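Local coordinates for protein 2,3-dihydroxybenzoate-AMP ligase (Mycobacterium smegmatis, PDB 5KEI) that belongs to the ANL superfamily of AMP-binding enzymes, with an AMP-binding enzyme domain followed by a domain of the AMP-binding enzyme C-terminal family, at residues R130-A138 with L160-V171; W483-P491 with I547-L556. All coordinates share one frame; numbering follows the deposited sequence.

In the fold
Contact 1 comes first along the chain, in the part that belongs to the AMP-binding enzyme family. It closes a loop of 21 residues that holds strand 145-149, so two successive helices, 131-141 and 158-167, are brought together beside the mixed sheet that contains strands 97-101, 145-149 and 173-177. Contact 2 opens only after contact 1 has closed, so the two neither nest nor cross. It spans 55 residues and ties strand 482-492, at one edge of a three-stranded sheet, to the short helix 549-553 near the C terminus. The centres of the contacts lie about 36 Å apart, and their nearest atoms are about 12 Å apart without touching.

Contact 1: R130-A138 with L160-V171; sequences RLAELTHFA and LARELVRSHPDV
The side chains of Leu131 and Leu160 run antiparallel alongside each other, with their CD1 atoms 3.9 Å apart. CG of Leu160 stands anti to the backbone N (chi1 160°), which carries CD1 over the backbone of Leu131, 3.7 Å from its CA. The other branch, Leu160 CD2, meets Leu134 CD1 at 3.8 Å, and these two side chains lie nearly perpendicular. Leu131 CD2 lies against Glu163 CB. The Leu164 CD1 methyl packs against Thr135 OG1 by van der Waals contact at 3.5 Å.

The helices 131-138 and 160-167 cross at -37°, with axes 10.1 Å apart. Helix 131-141 links parallel strands 121-124 and 145-149, and helix 158-167 links 145-149 and 173-177. They belong to two successive beta-alpha-beta crossovers that share strand 145-149. Leu134 and Leu160 both touch Gln101 of the sheet, while Leu164 rests on Leu146.

Beyond the end of helix 160-167, the His168 ring turns back to helix 131-138. Ala138 CB lies over one face, offset toward the rim, 4.2 Å from CG of His168. Thr135 CG2 approaches the ring edge, 3.2 Å from His168 NE2.

Among polar groups, Thr135 OG1 gives a weak hydrogen bond to Leu131 O within its own helix.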
ATOM      1  N   ARG A 130      12.898   3.491  -7.941  1.00 34.53           N
ATOM      2  CA  ARG A 130      14.262   3.942  -8.233  1.00 34.90           C
ATOM      3  C   ARG A 130      14.596   5.215  -7.450  1.00 40.01           C
ATOM      4  O   ARG A 130      13.889   5.577  -6.509  1.00 35.86           O
ATOM      5  CB  ARG A 130      14.462   4.174  -9.740  1.00 30.51           C
ATOM      6  CG  ARG A 130      14.409   2.891 -10.570  1.00 32.26           C
ATOM      7  CD  ARG A 130      15.451   1.906 -10.117  1.00 29.19           C
ATOM      8  NE  ARG A 130      15.460   0.711 -10.951  1.00 35.15           N
ATOM      9  CZ  ARG A 130      14.862  -0.437 -10.629  1.00 39.43           C
ATOM     10  NH1 ARG A 130      14.201  -0.543  -9.477  1.00 30.67           N
ATOM     11  NH2 ARG A 130      14.917  -1.480 -11.465  1.00 36.59           N
ATOM     12  N   LEU A 131      15.671   5.893  -7.853  1.00 41.27           N
ATOM     13  CA  LEU A 131      16.188   7.020  -7.092  1.00 37.68           C
ATOM     14  C   LEU A 131      15.157   8.112  -6.865  1.00 34.19           C
ATOM     15  O   LEU A 131      15.049   8.636  -5.764  1.00 41.58           O
ATOM     16  CB  LEU A 131      17.419   7.611  -7.774  1.00 42.09           C
ATOM     17  CG  LEU A 131      17.962   8.878  -7.105  1.00 43.50           C
ATOM     18  CD1 LEU A 131      18.377   8.583  -5.673  1.00 39.53           C
ATOM     19  CD2 LEU A 131      19.121   9.468  -7.899  1.00 41.93           C
ATOM     20  N   ALA A 132      14.393   8.452  -7.889  1.00 33.63           N
ATOM     21  CA  ALA A 132      13.395   9.497  -7.729  1.00 35.28           C
ATOM     22  C   ALA A 132      12.407   9.155  -6.589  1.00 41.24           C
ATOM     23  O   ALA A 132      12.184   9.976  -5.689  1.00 37.39           O
ATOM     24  CB  ALA A 132      12.664   9.724  -9.042  1.00 33.25           C
ATOM     25  N   GLU A 133      11.847   7.940  -6.620  1.00 41.42           N
ATOM     26  CA  GLU A 133      10.931   7.460  -5.570  1.00 36.66           C
ATOM     27  C   GLU A 133      11.565   7.464  -4.173  1.00 36.10           C
ATOM     28  O   GLU A 133      11.049   8.086  -3.241  1.00 34.44           O
ATOM     29  CB  GLU A 133      10.440   6.045  -5.884  1.00 32.59           C
ATOM     30  CG  GLU A 133       9.514   5.936  -7.081  1.00 41.24           C
ATOM     31  CD  GLU A 133      10.239   6.012  -8.415  1.00 43.16           C
ATOM     32  OE1 GLU A 133      11.352   5.448  -8.540  1.00 40.96           O
ATOM     33  OE2 GLU A 133       9.685   6.633  -9.346  1.00 49.09           O
ATOM     34  N   LEU A 134      12.679   6.752  -4.038  1.00 32.33           N
ATOM     35  CA  LEU A 134      13.363   6.621  -2.763  1.00 33.35           C
ATOM     36  C   LEU A 134      13.748   7.980  -2.185  1.00 39.31           C
ATOM     37  O   LEU A 134      13.643   8.203  -0.969  1.00 39.43           O
ATOM     38  CB  LEU A 134      14.604   5.731  -2.901  1.00 35.16           C
ATOM     39  CG  LEU A 134      14.390   4.217  -3.109  1.00 43.86           C
ATOM     40  CD1 LEU A 134      15.502   3.395  -2.454  1.00 36.88           C
ATOM     41  CD2 LEU A 134      13.015   3.729  -2.634  1.00 35.91           C
ATOM     42  N   THR A 135      14.174   8.889  -3.058  1.00 38.61           N
ATOM     43  CA  THR A 135      14.537  10.249  -2.647  1.00 41.14           C
ATOM     44  C   THR A 135      13.350  10.978  -2.031  1.00 38.84           C
ATOM     45  O   THR A 135      13.447  11.530  -0.939  1.00 43.55           O
ATOM     46  CB  THR A 135      15.090  11.051  -3.838  1.00 38.14           C
ATOM     47  OG1 THR A 135      16.466  10.710  -4.009  1.00 41.53           O
ATOM     48  CG2 THR A 135      14.971  12.546  -3.616  1.00 41.28           C
ATOM     49  N   HIS A 136      12.227  10.957  -2.732  1.00 36.44           N
ATOM     50  CA  HIS A 136      10.990  11.537  -2.228  1.00 35.49           C
ATOM     51  C   HIS A 136      10.518  10.836  -0.944  1.00 36.35           C
ATOM     52  O   HIS A 136      10.070  11.505  -0.014  1.00 36.84           O
ATOM     53  CB  HIS A 136       9.915  11.480  -3.314  1.00 32.03           C
ATOM     54  CG  HIS A 136       8.567  11.947  -2.859  1.00 39.59           C
ATOM     55  ND1 HIS A 136       8.273  13.281  -2.651  1.00 46.03           N
ATOM     56  CD2 HIS A 136       7.433  11.265  -2.600  1.00 41.94           C
ATOM     57  CE1 HIS A 136       7.016  13.392  -2.268  1.00 42.26           C
ATOM     58  NE2 HIS A 136       6.477  12.186  -2.228  1.00 47.41           N
ATOM     59  N   PHE A 137      10.626   9.505  -0.883  1.00 33.52           N
ATOM     60  CA  PHE A 137      10.295   8.770   0.357  1.00 37.44           C
ATOM     61  C   PHE A 137      11.169   9.222   1.546  1.00 35.55           C
ATOM     62  O   PHE A 137      10.650   9.486   2.627  1.00 33.76           O
ATOM     63  CB  PHE A 137      10.418   7.248   0.166  1.00 30.86           C
ATOM     64  CG  PHE A 137       9.419   6.674  -0.811  1.00 31.90           C
ATOM     65  CD1 PHE A 137       8.239   7.340  -1.086  1.00 35.45           C
ATOM     66  CD2 PHE A 137       9.669   5.479  -1.460  1.00 32.32           C
ATOM     67  CE1 PHE A 137       7.322   6.826  -1.999  1.00 37.31           C
ATOM     68  CE2 PHE A 137       8.764   4.957  -2.370  1.00 32.34           C
ATOM     69  CZ  PHE A 137       7.586   5.638  -2.641  1.00 33.51           C
ATOM     70  N   ALA A 138      12.481   9.330   1.335  1.00 38.61           N
ATOM     71  CA  ALA A 138      13.408   9.813   2.372  1.00 39.76           C
ATOM     72  C   ALA A 138      13.001  11.177   2.914  1.00 38.43           C
ATOM     73  O   ALA A 138      12.978  11.394   4.130  1.00 36.87           O
ATOM     74  CB  ALA A 138      14.837   9.882   1.829  1.00 42.81           C
ATOM     75  N   LEU A 160      22.854   3.838  -6.037  1.00 59.64           N
ATOM     76  CA  LEU A 160      21.594   4.408  -5.591  1.00 55.55           C
ATOM     77  C   LEU A 160      21.722   4.986  -4.195  1.00 49.72           C
ATOM     78  O   LEU A 160      21.328   6.122  -3.936  1.00 46.41           O
ATOM     79  CB  LEU A 160      20.502   3.339  -5.615  1.00 52.25           C
ATOM     80  CG  LEU A 160      19.281   3.617  -4.754  1.00 51.91           C
ATOM     81  CD1 LEU A 160      18.437   4.714  -5.375  1.00 47.12           C
ATOM     82  CD2 LEU A 160      18.480   2.339  -4.562  1.00 57.74           C
ATOM     83  N   ALA A 161      22.271   4.186  -3.293  1.00 48.79           N
ATOM     84  CA  ALA A 161      22.473   4.630  -1.926  1.00 50.24           C
ATOM     85  C   ALA A 161      23.385   5.862  -1.893  1.00 48.82           C
ATOM     86  O   ALA A 161      23.145   6.794  -1.118  1.00 45.83           O
ATOM     87  CB  ALA A 161      23.051   3.500  -1.085  1.00 46.67           C
ATOM     88  N   ARG A 162      24.405   5.869  -2.753  1.00 46.95           N
ATOM     89  CA  ARG A 162      25.381   6.955  -2.806  1.00 45.83           C
ATOM     90  C   ARG A 162      24.728   8.267  -3.224  1.00 44.12           C
ATOM     91  O   ARG A 162      24.939   9.297  -2.587  1.00 40.45           O
ATOM     92  CB  ARG A 162      26.549   6.602  -3.746  1.00 48.38           C
ATOM     93  CG  ARG A 162      27.543   5.604  -3.130  1.00 47.74           C
ATOM     94  CD  ARG A 162      28.812   5.419  -3.946  1.00 48.41           C
ATOM     95  NE  ARG A 162      28.638   4.464  -5.034  1.00 59.85           N
ATOM     96  CZ  ARG A 162      29.033   3.192  -4.998  1.00 58.23           C
ATOM     97  NH1 ARG A 162      29.636   2.697  -3.922  1.00 51.01           N
ATOM     98  NH2 ARG A 162      28.822   2.411  -6.046  1.00 63.34           N
ATOM     99  N   GLU A 163      23.906   8.240  -4.263  1.00 42.67           N
ATOM    100  CA  GLU A 163      23.242   9.471  -4.668  1.00 43.57           C
ATOM    101  C   GLU A 163      22.134   9.861  -3.681  1.00 46.88           C
ATOM    102  O   GLU A 163      21.818  11.044  -3.543  1.00 49.01           O
ATOM    103  CB  GLU A 163      22.692   9.344  -6.091  1.00 50.16           C
ATOM    104  CG  GLU A 163      23.751   9.028  -7.185  1.00 53.69           C
ATOM    105  CD  GLU A 163      25.053   9.856  -7.097  1.00 64.33           C
ATOM    106  OE1 GLU A 163      25.065  10.990  -6.547  1.00 62.66           O
ATOM    107  OE2 GLU A 163      26.084   9.352  -7.601  1.00 71.54           O
ATOM    108  N   LEU A 164      21.571   8.875  -2.971  1.00 45.47           N
ATOM    109  CA  LEU A 164      20.529   9.141  -1.969  1.00 43.90           C
ATOM    110  C   LEU A 164      21.033   9.920  -0.744  1.00 44.25           C
ATOM    111  O   LEU A 164      20.415  10.901  -0.322  1.00 42.95           O
ATOM    112  CB  LEU A 164      19.892   7.835  -1.485  1.00 39.84           C
ATOM    113  CG  LEU A 164      18.700   8.099  -0.564  1.00 40.31           C
ATOM    114  CD1 LEU A 164      17.627   8.863  -1.327  1.00 39.83           C
ATOM    115  CD2 LEU A 164      18.132   6.820   0.046  1.00 41.18           C
ATOM    116  N   VAL A 165      22.136   9.465  -0.159  1.00 38.31           N
ATOM    117  CA  VAL A 165      22.686  10.126   1.013  1.00 43.07           C
ATOM    118  C   VAL A 165      23.251  11.498   0.635  1.00 46.46           C
ATOM    119  O   VAL A 165      23.281  12.409   1.470  1.00 47.93           O
ATOM    120  CB  VAL A 165      23.791   9.277   1.705  1.00 42.90           C
ATOM    121  CG1 VAL A 165      24.294   9.980   2.954  1.00 55.52           C
ATOM    122  CG2 VAL A 165      23.261   7.894   2.088  1.00 36.34           C
ATOM    123  N   ARG A 166      23.689  11.657  -0.613  1.00 41.69           N
ATOM    124  CA  ARG A 166      24.213  12.951  -1.047  1.00 43.35           C
ATOM    125  C   ARG A 166      23.122  14.022  -0.972  1.00 45.77           C
ATOM    126  O   ARG A 166      23.351  15.122  -0.464  1.00 52.85           O
ATOM    127  CB  ARG A 166      24.773  12.882  -2.472  1.00 46.27           C
ATOM    128  CG  ARG A 166      25.459  14.172  -2.907  1.00 45.32           C
ATOM    129  CD  ARG A 166      25.206  14.497  -4.365  1.00 46.48           C
ATOM    130  NE  ARG A 166      23.774  14.643  -4.634  1.00 55.31           N
ATOM    131  CZ  ARG A 166      23.067  15.752  -4.418  1.00 49.03           C
ATOM    132  NH1 ARG A 166      23.653  16.844  -3.937  1.00 44.93           N
ATOM    133  NH2 ARG A 166      21.769  15.775  -4.699  1.00 50.31           N
ATOM    134  N   SER A 167      21.934  13.691  -1.470  1.00 44.77           N
ATOM    135  CA  SER A 167      20.811  14.624  -1.467  1.00 46.63           C
ATOM    136  C   SER A 167      20.041  14.617  -0.142  1.00 46.32           C
ATOM    137  O   SER A 167      19.291  15.546   0.156  1.00 45.04           O
ATOM    138  CB  SER A 167      19.859  14.300  -2.621  1.00 43.72           C
ATOM    139  OG  SER A 167      19.436  12.962  -2.546  1.00 44.97           O
ATOM    140  N   HIS A 168      20.216  13.564   0.648  1.00 47.49           N
ATOM    141  CA  HIS A 168      19.557  13.490   1.945  1.00 45.69           C
ATOM    142  C   HIS A 168      20.522  12.998   3.011  1.00 45.73           C
ATOM    143  O   HIS A 168      20.573  11.806   3.313  1.00 39.76           O
ATOM    144  CB  HIS A 168      18.322  12.604   1.854  1.00 39.69           C
ATOM    145  CG  HIS A 168      17.302  13.122   0.894  1.00 44.08           C
ATOM    146  ND1 HIS A 168      16.325  14.023   1.261  1.00 51.74           N
ATOM    147  CD2 HIS A 168      17.125  12.892  -0.428  1.00 47.16           C
ATOM    148  CE1 HIS A 168      15.581  14.315   0.209  1.00 55.46           C
ATOM    149  NE2 HIS A 168      16.048  13.646  -0.830  1.00 50.90           N
ATOM    150  N   PRO A 169      21.298  13.937   3.582  1.00 48.57           N
ATOM    151  CA  PRO A 169      22.365  13.654   4.547  1.00 43.10           C
ATOM    152  C   PRO A 169      21.818  13.031   5.819  1.00 43.40           C
ATOM    153  O   PRO A 169      22.537  12.280   6.476  1.00 44.22           O
ATOM    154  CB  PRO A 169      22.967  15.035   4.829  1.00 42.12           C
ATOM    155  CG  PRO A 169      22.536  15.881   3.687  1.00 47.95           C
ATOM    156  CD  PRO A 169      21.189  15.377   3.300  1.00 42.15           C
ATOM    157  N   ASP A 170      20.559  13.322   6.145  1.00 48.31           N
ATOM    158  CA  ASP A 170      19.896  12.733   7.316  1.00 46.87           C
ATOM    159  C   ASP A 170      19.868  11.207   7.270  1.00 44.18           C
ATOM    160  O   ASP A 170      19.742  10.547   8.306  1.00 44.67           O
ATOM    161  CB  ASP A 170      18.467  13.265   7.449  1.00 47.50           C
ATOM    162  CG  ASP A 170      18.423  14.732   7.855  1.00 56.42           C
ATOM    163  OD1 ASP A 170      19.405  15.222   8.461  1.00 52.96           O
ATOM    164  OD2 ASP A 170      17.395  15.390   7.579  1.00 59.65           O
ATOM    165  N   VAL A 171      19.974  10.649   6.068  1.00 43.00           N
ATOM    166  CA  VAL A 171      20.115   9.208   5.922  1.00 43.97           C
ATOM    167  C   VAL A 171      21.543   8.884   6.295  1.00 38.97           C
ATOM    168  O   VAL A 171      22.430   8.875   5.447  1.00 44.19           O
ATOM    169  CB  VAL A 171      19.789   8.717   4.488  1.00 40.87           C
ATOM    170  CG1 VAL A 171      19.920   7.200   4.381  1.00 33.67           C
ATOM    171  CG2 VAL A 171      18.389   9.175   4.071  1.00 35.49           C
TER

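Contact 2: W483-P491 with I547-L556; sequences WAAAAVALP and IDKKAIVRQL
Strand 485-491 and helix 549-553 run at 51° to each other, with their axes 8.5 Å apart at closest approach, and the CA atoms of Val488 and Lys549 are the closest pair across the two segments. Ala486 and Val488 point their CB atoms at the second segment. Ala486 CB touches both CG2 and CD1 of Ile547, each at 3.9 Å, and Ile552 CD1 reaches it at 4.0 Å. Val488 splits its two methyls between neighbouring helix residues. Its CG1, anti to the backbone N (chi1 -169°), meets Val553 CG2 at 3.4 Å, while CG2 meets Ile552 CG2 at 3.9 Å. Further on, Leu490 CD1 touches Leu556 CD2.

This is a helix laid against the edge strand of the three-stranded sheet in the C-terminal domain. Strand 482-492 pairs antiparallel with 498-505. Ile552 and Leu556 extend over that neighbour to Val502, and Ile547 also touches Leu539.

The polar link comes from Lys549. Its extended chain brings CE and then NZ up to Ala487 O, with CE 3.5 Å from that oxygen. NZ donates to Ala487 O at 3.0 Å, tilted 19° from the carbonyl plane. The same ammonium forms salt bridges with Asp458 and Glu473, so it is gripped by three acceptors. Glu473 OE2 also accepts from Ala487 N, and thereby joins the lysine to the strand a second time.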
ATOM      1  N   TRP A 483      -0.173  24.619  -3.894  1.00 44.54           N
ATOM      2  CA  TRP A 483      -0.762  23.913  -2.770  1.00 42.55           C
ATOM      3  C   TRP A 483      -1.858  22.970  -3.243  1.00 39.58           C
ATOM      4  O   TRP A 483      -1.737  21.767  -3.071  1.00 40.40           O
ATOM      5  CB  TRP A 483      -1.331  24.888  -1.742  1.00 42.90           C
ATOM      6  CG  TRP A 483      -1.878  24.168  -0.537  1.00 46.25           C
ATOM      7  CD1 TRP A 483      -3.197  23.949  -0.236  1.00 42.52           C
ATOM      8  CD2 TRP A 483      -1.120  23.556   0.513  1.00 42.01           C
ATOM      9  NE1 TRP A 483      -3.302  23.241   0.940  1.00 39.37           N
ATOM     10  CE2 TRP A 483      -2.038  22.992   1.425  1.00 46.02           C
ATOM     11  CE3 TRP A 483       0.250  23.437   0.782  1.00 44.44           C
ATOM     12  CZ2 TRP A 483      -1.636  22.322   2.584  1.00 45.42           C
ATOM     13  CZ3 TRP A 483       0.648  22.775   1.931  1.00 43.06           C
ATOM     14  CH2 TRP A 483      -0.289  22.223   2.814  1.00 39.88           C
ATOM     15  N   ALA A 484      -2.929  23.535  -3.808  1.00 42.54           N
ATOM     16  CA  ALA A 484      -4.026  22.783  -4.430  1.00 39.60           C
ATOM     17  C   ALA A 484      -4.137  23.176  -5.910  1.00 42.71           C
ATOM     18  O   ALA A 484      -3.727  24.273  -6.286  1.00 43.73           O
ATOM     19  CB  ALA A 484      -5.339  23.047  -3.707  1.00 34.23           C
ATOM     20  N   ALA A 485      -4.674  22.296  -6.751  1.00 43.52           N
ATOM     21  CA  ALA A 485      -4.806  22.597  -8.181  1.00 36.31           C
ATOM     22  C   ALA A 485      -6.072  21.995  -8.763  1.00 38.23           C
ATOM     23  O   ALA A 485      -6.495  20.919  -8.350  1.00 45.65           O
ATOM     24  CB  ALA A 485      -3.595  22.097  -8.953  1.00 31.06           C
ATOM     25  N   ALA A 486      -6.676  22.688  -9.723  1.00 36.86           N
ATOM     26  CA  ALA A 486      -7.817  22.147 -10.464  1.00 41.20           C
ATOM     27  C   ALA A 486      -7.724  22.470 -11.965  1.00 38.24           C
ATOM     28  O   ALA A 486      -7.702  23.631 -12.361  1.00 38.51           O
ATOM     29  CB  ALA A 486      -9.121  22.675  -9.888  1.00 40.78           C
ATOM     30  N   ALA A 487      -7.638  21.431 -12.791  1.00 37.73           N
ATOM     31  CA  ALA A 487      -7.641  21.601 -14.239  1.00 36.86           C
ATOM     32  C   ALA A 487      -9.086  21.543 -14.693  1.00 41.21           C
ATOM     33  O   ALA A 487      -9.786  20.555 -14.473  1.00 45.00           O
ATOM     34  CB  ALA A 487      -6.795  20.529 -14.937  1.00 29.07           C
ATOM     35  N   VAL A 488      -9.545  22.627 -15.296  1.00 35.59           N
ATOM     36  CA  VAL A 488     -10.947  22.763 -15.630  1.00 35.87           C
ATOM     37  C   VAL A 488     -11.103  22.982 -17.145  1.00 42.39           C
ATOM     38  O   VAL A 488     -10.213  23.539 -17.804  1.00 38.73           O
ATOM     39  CB  VAL A 488     -11.576  23.922 -14.824  1.00 38.46           C
ATOM     40  CG1 VAL A 488     -13.054  23.904 -14.954  1.00 47.17           C
ATOM     41  CG2 VAL A 488     -11.202  23.799 -13.343  1.00 39.21           C
ATOM     42  N   ALA A 489     -12.223  22.516 -17.687  1.00 43.09           N
ATOM     43  CA  ALA A 489     -12.536  22.661 -19.101  1.00 42.02           C
ATOM     44  C   ALA A 489     -13.399  23.890 -19.338  1.00 43.44           C
ATOM     45  O   ALA A 489     -14.440  24.062 -18.702  1.00 47.65           O
ATOM     46  CB  ALA A 489     -13.244  21.408 -19.625  1.00 39.40           C
ATOM     47  N   LEU A 490     -12.948  24.748 -20.247  1.00 42.01           N
ATOM     48  CA  LEU A 490     -13.736  25.892 -20.690  1.00 41.94           C
ATOM     49  C   LEU A 490     -14.011  25.781 -22.181  1.00 44.29           C
ATOM     50  O   LEU A 490     -13.116  25.403 -22.942  1.00 43.30           O
ATOM     51  CB  LEU A 490     -13.002  27.185 -20.384  1.00 40.77           C
ATOM     52  CG  LEU A 490     -12.779  27.402 -18.894  1.00 46.76           C
ATOM     53  CD1 LEU A 490     -11.803  28.538 -18.719  1.00 57.82           C
ATOM     54  CD2 LEU A 490     -14.088  27.683 -18.187  1.00 38.01           C
ATOM     55  N   PRO A 491     -15.262  26.057 -22.599  1.00 49.04           N
ATOM     56  CA  PRO A 491     -15.626  26.149 -24.016  1.00 42.33           C
ATOM     57  C   PRO A 491     -14.729  27.124 -24.744  1.00 43.74           C
ATOM     58  O   PRO A 491     -14.534  28.249 -24.282  1.00 46.42           O
ATOM     59  CB  PRO A 491     -17.063  26.651 -23.968  1.00 43.17           C
ATOM     60  CG  PRO A 491     -17.594  26.009 -22.742  1.00 45.84           C
ATOM     61  CD  PRO A 491     -16.461  26.087 -21.743  1.00 46.77           C
ATOM     62  N   ILE A 547     -13.110  18.464  -5.582  1.00 45.55           N
ATOM     63  CA  ILE A 547     -13.168  19.823  -6.093  1.00 52.63           C
ATOM     64  C   ILE A 547     -14.451  20.004  -6.896  1.00 51.78           C
ATOM     65  O   ILE A 547     -14.787  19.146  -7.707  1.00 53.31           O
ATOM     66  CB  ILE A 547     -11.924  20.138  -6.956  1.00 53.11           C
ATOM     67  CG1 ILE A 547     -10.645  19.933  -6.125  1.00 47.45           C
ATOM     68  CG2 ILE A 547     -12.006  21.546  -7.513  1.00 48.29           C
ATOM     69  CD1 ILE A 547      -9.337  20.139  -6.897  1.00 39.36           C
ATOM     70  N   ASP A 548     -15.195  21.082  -6.634  1.00 52.82           N
ATOM     71  CA  ASP A 548     -16.455  21.335  -7.351  1.00 54.64           C
ATOM     72  C   ASP A 548     -16.193  22.098  -8.655  1.00 52.72           C
ATOM     73  O   ASP A 548     -16.326  23.316  -8.710  1.00 55.31           O
ATOM     74  CB  ASP A 548     -17.446  22.109  -6.465  1.00 53.17           C
ATOM     75  CG  ASP A 548     -18.862  22.159  -7.060  1.00 56.56           C
ATOM     76  OD1 ASP A 548     -19.084  21.607  -8.163  1.00 56.76           O
ATOM     77  OD2 ASP A 548     -19.765  22.729  -6.406  1.00 52.00           O
ATOM     78  N   LYS A 549     -15.828  21.364  -9.697  1.00 46.42           N
ATOM     79  CA  LYS A 549     -15.340  21.963 -10.927  1.00 54.95           C
ATOM     80  C   LYS A 549     -16.451  22.627 -11.726  1.00 58.11           C
ATOM     81  O   LYS A 549     -16.218  23.628 -12.394  1.00 60.12           O
ATOM     82  CB  LYS A 549     -14.634  20.912 -11.786  1.00 54.08           C
ATOM     83  CG  LYS A 549     -13.372  20.361 -11.152  1.00 47.69           C
ATOM     84  CD  LYS A 549     -12.626  19.441 -12.094  1.00 43.30           C
ATOM     85  CE  LYS A 549     -11.207  19.181 -11.592  1.00 41.76           C
ATOM     86  NZ  LYS A 549     -10.434  18.328 -12.548  1.00 46.28           N
ATOM     87  N   LYS A 550     -17.654  22.072 -11.656  1.00 58.36           N
ATOM     88  CA  LYS A 550     -18.788  22.662 -12.344  1.00 57.64           C
ATOM     89  C   LYS A 550     -19.034  24.049 -11.769  1.00 62.07           C
ATOM     90  O   LYS A 550     -19.478  24.955 -12.470  1.00 66.73           O
ATOM     91  CB  LYS A 550     -20.031  21.777 -12.208  1.00 58.82           C
ATOM     92  CG  LYS A 550     -19.707  20.291 -12.118  1.00 66.93           C
ATOM     93  CD  LYS A 550     -20.925  19.404 -12.375  1.00 68.34           C
ATOM     94  CE  LYS A 550     -21.157  19.163 -13.866  1.00 61.92           C
ATOM     95  NZ  LYS A 550     -20.078  18.342 -14.498  1.00 52.29           N
ATOM     96  N   ALA A 551     -18.721  24.208 -10.489  1.00 59.21           N
ATOM     97  CA  ALA A 551     -18.863  25.490  -9.823  1.00 61.36           C
ATOM     98  C   ALA A 551     -17.758  26.446 -10.254  1.00 68.28           C
ATOM     99  O   ALA A 551     -18.013  27.625 -10.501  1.00 70.87           O
ATOM    100  CB  ALA A 551     -18.848  25.311  -8.319  1.00 61.48           C
ATOM    101  N   ILE A 552     -16.531  25.931 -10.336  1.00 64.07           N
ATOM    102  CA  ILE A 552     -15.386  26.719 -10.789  1.00 64.16           C
ATOM    103  C   ILE A 552     -15.611  27.230 -12.220  1.00 65.34           C
ATOM    104  O   ILE A 552     -15.195  28.339 -12.556  1.00 67.59           O
ATOM    105  CB  ILE A 552     -14.069  25.903 -10.713  1.00 57.92           C
ATOM    106  CG1 ILE A 552     -13.761  25.504  -9.268  1.00 52.55           C
ATOM    107  CG2 ILE A 552     -12.900  26.683 -11.290  1.00 42.86           C
ATOM    108  CD1 ILE A 552     -12.440  24.780  -9.103  1.00 43.23           C
ATOM    109  N   VAL A 553     -16.284  26.430 -13.047  1.00 61.34           N
ATOM    110  CA  VAL A 553     -16.659  26.867 -14.391  1.00 65.15           C
ATOM    111  C   VAL A 553     -17.605  28.073 -14.330  1.00 74.04           C
ATOM    112  O   VAL A 553     -17.279  29.141 -14.856  1.00 74.30           O
ATOM    113  CB  VAL A 553     -17.323  25.745 -15.199  1.00 62.13           C
ATOM    114  CG1 VAL A 553     -18.067  26.324 -16.390  1.00 66.18           C
ATOM    115  CG2 VAL A 553     -16.288  24.747 -15.666  1.00 56.32           C
ATOM    116  N   ARG A 554     -18.754  27.921 -13.665  1.00 73.23           N
ATOM    117  CA  ARG A 554     -19.691  29.037 -13.472  1.00 74.04           C
ATOM    118  C   ARG A 554     -19.097  30.154 -12.600  1.00 77.34           C
ATOM    119  O   ARG A 554     -19.752  30.674 -11.695  1.00 77.70           O
ATOM    120  CB  ARG A 554     -21.010  28.562 -12.851  1.00 73.77           C
ATOM    121  CG  ARG A 554     -21.647  27.329 -13.483  1.00 71.85           C
ATOM    122  CD  ARG A 554     -22.668  26.678 -12.534  1.00 80.79           C
ATOM    123  NE  ARG A 554     -23.215  27.614 -11.544  1.00 87.19           N
ATOM    124  CZ  ARG A 554     -23.158  27.436 -10.223  1.00 83.57           C
ATOM    125  NH1 ARG A 554     -22.582  26.351  -9.721  1.00 75.37           N
ATOM    126  NH2 ARG A 554     -23.675  28.345  -9.397  1.00 84.21           N
ATOM    127  N   GLN A 555     -17.838  30.484 -12.868  1.00 74.63           N
ATOM    128  CA  GLN A 555     -17.181  31.696 -12.402  1.00 76.96           C
ATOM    129  C   GLN A 555     -16.172  32.039 -13.487  1.00 77.27           C
ATOM    130  O   GLN A 555     -16.474  31.966 -14.687  1.00 76.69           O
ATOM    131  CB  GLN A 555     -16.469  31.506 -11.055  1.00 68.98           C
ATOM    132  CG  GLN A 555     -17.238  30.739  -9.994  1.00 71.77           C
ATOM    133  CD  GLN A 555     -16.397  30.407  -8.768  1.00 71.99           C
ATOM    134  OE1 GLN A 555     -15.322  30.971  -8.563  1.00 73.03           O
ATOM    135  NE2 GLN A 555     -16.889  29.484  -7.947  1.00 68.79           N
ATOM    136  N   LEU A 556     -14.972  32.397 -13.044  1.00 78.73           N
ATOM    137  CA  LEU A 556     -13.780  32.372 -13.884  1.00 79.96           C
ATOM    138  C   LEU A 556     -13.938  33.217 -15.155  1.00 78.92           C
ATOM    139  O   LEU A 556     -12.952  33.648 -15.757  1.00 75.27           O
ATOM    140  CB  LEU A 556     -13.451  30.921 -14.241  1.00 74.59           C
ATOM    141  CG  LEU A 556     -12.043  30.584 -14.734  1.00 72.44           C
ATOM    142  CD1 LEU A 556     -11.721  29.138 -14.376  1.00 62.95           C
ATOM    143  CD2 LEU A 556     -11.860  30.833 -16.231  1.00 75.71           C
TER